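Local structure of AvrL567-D (Melampsora lini, 2QVT) at residues A[116-119]-A[120-123]; A[124-127]-A[128-131]. The protein is an avirulence protein of flax rust with unknown biochemical activity, probably recognised inside flax in the resistance response whose specificity it helps determine. All coordinates share one frame; numbering follows the deposited sequence.

Contact 1: A[116-119]-A[120-123]; sequences RHSG and ATRR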
loop_
_atom_site.group_PDB
_atom_site.type_symbol
_atom_site.label_atom_id
_atom_site.label_comp_id
_atom_site.label_asym_id
_atom_site.label_seq_id
_atom_site.Cartn_x
_atom_site.Cartn_y
_atom_site.Cartn_z
ATOM N N ARG A 116 -0.776 -12.240 -0.947
ATOM C CA ARG A 116 -1.233 -12.495 0.413
ATOM C C ARG A 116 -0.800 -13.898 0.858
ATOM O O ARG A 116 -0.926 -14.845 0.080
ATOM C CB ARG A 116 -2.763 -12.330 0.520
ATOM C CG ARG A 116 -3.286 -10.944 0.077
ATOM C CD ARG A 116 -4.804 -10.799 0.298
ATOM N NE ARG A 116 -5.554 -11.933 -0.249
ATOM C CZ ARG A 116 -6.731 -12.385 0.199
ATOM N NH1 ARG A 116 -7.354 -11.805 1.227
ATOM N NH2 ARG A 116 -7.293 -13.438 -0.391
ATOM N N HIS A 117 -0.301 -14.022 2.094
ATOM C CA HIS A 117 0.257 -15.289 2.618
ATOM C C HIS A 117 -0.589 -15.872 3.746
ATOM O O HIS A 117 -0.443 -17.056 4.108
ATOM C CB HIS A 117 1.700 -15.095 3.109
ATOM C CG HIS A 117 2.597 -14.487 2.076
ATOM N ND1 HIS A 117 3.389 -15.245 1.241
ATOM C CD2 HIS A 117 2.782 -13.195 1.704
ATOM C CE1 HIS A 117 4.042 -14.445 0.415
ATOM N NE2 HIS A 117 3.692 -13.196 0.674
ATOM N N SER A 118 -1.480 -15.033 4.286
ATOM C CA SER A 118 -2.407 -15.427 5.345
ATOM C C SER A 118 -3.831 -15.072 4.947
ATOM O O SER A 118 -4.044 -14.105 4.215
ATOM C CB SER A 118 -2.020 -14.726 6.638
ATOM O OG SER A 118 -3.055 -14.792 7.598
ATOM N N GLY A 119 -4.799 -15.874 5.398
ATOM C CA GLY A 119 -6.239 -15.605 5.211
ATOM C C GLY A 119 -6.688 -14.374 5.993
ATOM O O GLY A 119 -7.641 -13.694 5.601
ATOM N N ALA A 120 -5.965 -14.071 7.074
ATOM C CA ALA A 120 -6.139 -12.843 7.878
ATOM C C ALA A 120 -5.767 -11.500 7.172
ATOM O O ALA A 120 -6.177 -10.415 7.621
ATOM C CB ALA A 120 -5.350 -12.976 9.224
ATOM N N THR A 121 -4.976 -11.577 6.099
ATOM C CA THR A 121 -4.585 -10.384 5.316
ATOM C C THR A 121 -5.808 -9.801 4.604
ATOM O O THR A 121 -6.359 -10.431 3.743
ATOM C CB THR A 121 -3.453 -10.750 4.310
ATOM O OG1 THR A 121 -2.358 -11.325 5.030
ATOM C CG2 THR A 121 -2.933 -9.537 3.534
ATOM N N ARG A 122 -6.245 -8.609 4.993
ATOM C CA ARG A 122 -7.321 -7.895 4.261
ATOM C C ARG A 122 -6.942 -7.697 2.791
ATOM O O ARG A 122 -5.816 -7.267 2.502
ATOM C CB ARG A 122 -7.601 -6.525 4.894
ATOM C CG ARG A 122 -7.864 -6.566 6.405
ATOM C CD ARG A 122 -9.309 -6.355 6.714
ATOM N NE ARG A 122 -9.833 -7.331 7.677
ATOM C CZ ARG A 122 -10.977 -7.998 7.519
ATOM N NH1 ARG A 122 -11.745 -7.760 6.467
ATOM N NH2 ARG A 122 -11.367 -8.895 8.439
ATOM N N ARG A 123 -7.870 -8.002 1.872
ATOM C CA ARG A 123 -7.611 -7.710 0.450
ATOM C C ARG A 123 -8.067 -6.309 0.030
ATOM O O ARG A 123 -7.505 -5.725 -0.858
ATOM C CB ARG A 123 -8.082 -8.832 -0.521
ATOM C CG ARG A 123 -9.573 -8.985 -0.722
ATOM C CD ARG A 123 -9.945 -10.026 -1.844
ATOM N NE ARG A 123 -9.851 -9.495 -3.224
ATOM C CZ ARG A 123 -10.736 -8.669 -3.802
ATOM N NH1 ARG A 123 -11.801 -8.240 -3.142
ATOM N NH2 ARG A 123 -10.552 -8.254 -5.059
HETATM O O HOH W 1 0.092 -11.881 4.014
HETATM O O HOH W 2 -6.145 -13.040 3.225
#

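Contact 2: A[124-127]-A[128-131]; sequences TIQD and FHLF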
loop_
_atom_site.group_PDB
_atom_site.type_symbol
_atom_site.label_atom_id
_atom_site.label_comp_id
_atom_site.label_asym_id
_atom_site.label_seq_id
_atom_site.Cartn_x
_atom_site.Cartn_y
_atom_site.Cartn_z
ATOM N N THR A 124 -9.072 -5.769 0.704
ATOM C CA THR A 124 -9.580 -4.468 0.315
ATOM C C THR A 124 -9.486 -3.470 1.457
ATOM O O THR A 124 -9.385 -3.850 2.634
ATOM C CB THR A 124 -11.029 -4.526 -0.199
ATOM O OG1 THR A 124 -11.877 -4.867 0.897
ATOM C CG2 THR A 124 -11.164 -5.517 -1.351
ATOM N N ILE A 125 -9.451 -2.201 1.067
ATOM C CA ILE A 125 -9.406 -1.071 1.981
ATOM C C ILE A 125 -10.730 -0.956 2.779
ATOM O O ILE A 125 -11.811 -1.112 2.231
ATOM C CB ILE A 125 -9.010 0.241 1.191
ATOM C CG1 ILE A 125 -7.650 0.049 0.505
ATOM C CG2 ILE A 125 -9.022 1.517 2.111
ATOM C CD1 ILE A 125 -6.484 -0.265 1.500
ATOM N N GLN A 126 -10.617 -0.761 4.094
ATOM C CA GLN A 126 -11.756 -0.679 4.993
ATOM C C GLN A 126 -11.739 0.677 5.717
ATOM O O GLN A 126 -10.739 1.362 5.718
ATOM C CB GLN A 126 -11.666 -1.784 6.058
ATOM C CG GLN A 126 -11.417 -3.206 5.553
ATOM C CD GLN A 126 -12.630 -3.841 4.895
ATOM O OE1 GLN A 126 -13.787 -3.485 5.176
ATOM N NE2 GLN A 126 -12.370 -4.785 4.006
ATOM N N ASP A 127 -12.834 1.013 6.394
ATOM C CA ASP A 127 -12.962 2.272 7.105
ATOM C C ASP A 127 -11.861 2.427 8.158
ATOM O O ASP A 127 -11.385 3.544 8.382
ATOM C CB ASP A 127 -14.324 2.387 7.765
ATOM C CG ASP A 127 -15.493 2.560 6.742
ATOM O OD1 ASP A 127 -15.228 2.891 5.561
ATOM O OD2 ASP A 127 -16.689 2.389 7.146
ATOM N N PHE A 128 -11.445 1.316 8.774
ATOM C CA PHE A 128 -10.418 1.349 9.827
ATOM C C PHE A 128 -8.965 1.598 9.324
ATOM O O PHE A 128 -8.054 1.755 10.123
ATOM C CB PHE A 128 -10.519 0.118 10.786
ATOM C CG PHE A 128 -10.443 -1.213 10.096
ATOM C CD1 PHE A 128 -9.207 -1.717 9.640
ATOM C CD2 PHE A 128 -11.590 -1.974 9.919
ATOM C CE1 PHE A 128 -9.109 -2.935 8.997
ATOM C CE2 PHE A 128 -11.513 -3.234 9.286
ATOM C CZ PHE A 128 -10.254 -3.710 8.822
ATOM N N HIS A 129 -8.784 1.640 8.002
ATOM C CA HIS A 129 -7.532 2.055 7.338
ATOM C C HIS A 129 -7.541 3.540 6.985
ATOM O O HIS A 129 -6.508 4.076 6.588
ATOM C CB HIS A 129 -7.401 1.368 5.989
ATOM C CG HIS A 129 -7.260 -0.118 6.052
ATOM N ND1 HIS A 129 -7.971 -0.960 5.216
ATOM C CD2 HIS A 129 -6.451 -0.917 6.803
ATOM C CE1 HIS A 129 -7.611 -2.211 5.453
ATOM N NE2 HIS A 129 -6.685 -2.211 6.405
ATOM N N LEU A 130 -8.701 4.211 7.098
ATOM C CA LEU A 130 -8.843 5.592 6.547
ATOM C C LEU A 130 -8.582 6.696 7.557
ATOM O O LEU A 130 -9.123 6.642 8.667
ATOM C CB LEU A 130 -10.223 5.799 5.943
ATOM C CG LEU A 130 -10.699 4.834 4.851
ATOM C CD1 LEU A 130 -12.181 5.196 4.483
ATOM C CD2 LEU A 130 -9.766 4.901 3.668
ATOM N N PHE A 131 -7.774 7.688 7.156
ATOM C CA PHE A 131 -7.513 8.897 7.959
ATOM C C PHE A 131 -8.135 10.131 7.297
ATOM O O PHE A 131 -7.976 10.327 6.061
ATOM C CB PHE A 131 -5.993 9.132 8.095
ATOM C CG PHE A 131 -5.265 8.035 8.877
ATOM C CD1 PHE A 131 -4.995 8.207 10.251
ATOM C CD2 PHE A 131 -4.881 6.847 8.258
ATOM C CE1 PHE A 131 -4.319 7.190 10.976
ATOM C CE2 PHE A 131 -4.263 5.840 8.982
ATOM C CZ PHE A 131 -3.975 5.994 10.320
#

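Contact 1: A[116-119]-A[120-123]
The carbonyl oxygen of Thr121 is gripped twice: Arg116 NH1 donates to Thr121 O at 3.0 Å, and water 2 gives it a second hydrogen bond. The arginine approaches almost along the C=O axis (169°), although the oxygen sits tilted out of the guanidinium plane and the bond is somewhat bent. A bend at chi3 (-50°) swings the guanidinium of Arg116 in toward the Thr121 carbonyl, where the chain leaves the turn. On the way its CG runs past the Thr121 methyl, CG2, at 3.7 Å, the two side chains sliding by in opposite directions. Arg123 then covers one face of the guanidinium with its aliphatic stem, CB standing 3.5 Å from Arg116 NH1. The two guanidinium planes are nearly perpendicular, and the like-charged heads stay apart in an exposed setting where solvent would probably soften their repulsion.

Between the two arginines the chain makes a type I beta turn from Ser118 to Thr121, closed by Thr121 N donating to Ser118 O at 3.3 Å. Water 2 also donates to Ser118 O, and so ties this carbonyl to that of Thr121. An ST turn overlies the beta turn: Ser118 OG, swung anti to its own nitrogen (chi1 165°), accepts from Ala120 N at 3.0 Å. Water 1 bridges 116-119 to 120-123, accepting from His117 N and hydrogen-bonded to OG1 of Thr121, the one buried residue among these eight.

All this lies at the surface, in the long connection between strands 98-104 and 141-148. His117 NE2 is hydrogen-bonded to Thr102 OG1 in strand 98-104, pinning the loop to that outer strand, while Arg123 rests on Met66 just before strand 67-71.

Contact 2: A[124-127]-A[128-131]
His129 folds back on Gln126 across a short 3-10 turn, and its imidazole lies edge-on along the backbone leading into that turn. Start at His129 CB, which lies 3.3 Å from Gln126 O. CG comes next, with the Gln126 carbonyl oxygen still its nearest neighbour across the turn. Then ND1 accepts a hydrogen bond from Gln126 N at 2.9 Å, nearly straight at 166° though the donor is tilted out of the ring plane. Since ND1 is the acceptor, a neutral ring would carry its proton on NE2. CE1, at the far end, faces Thr124 O edge-on, close to the ring plane. The imidazole thus spans Thr124 to Gln126, with the Gln126 N bond helping to fix its rotation, and Phe128 CE1 over one face.

The turn itself is closed by two successive i to i+3 bonds. His129 N donates to Gln126 O at 3.0 Å, so that Gln126 and His129 are joined in both directions, and Leu130 N donates to Asp127 O at the same length.

Phe128 meets Gln126 as well. Its CG lies between the backbone nitrogen and carbonyl carbon (chi1 56°), which brings the ring back beside Gln126. The Gln126 chain passes over one face: CB is 3.7 Å from the Phe128 ring centroid, a CH-pi contact close to the normal, and Gln126 CG meets Phe128 CZ at the rim. The Gln126 amide is turned almost parallel to the ring, its NE2 making a weak bond to Thr124 O.

Toward the sheet, Ile125, His129 and Leu130 all pack against Ile142 of strand 141-148, and Ile125 CG2 meets Leu130 CD2 at 3.8 Å.

Contacts 1 and 2 follow one another without a gap, residue 123 leading straight into residue 124, and both belong to the long connection between strands 98-104 and 141-148. Their centres are about 15 Å apart. In the four-stranded antiparallel sheet those two strands are separated by 81-86, so the connection must get past that strand: contact 1 is tied to the outer strand 98-104, whereas contact 2 reaches both 81-86 and 141-148. The two also touch directly, Arg122 CD packing 3.5 Å from Phe128 CZ. A long connection with little regular structure is thus tied by these contacts to three of the sheet's four strands.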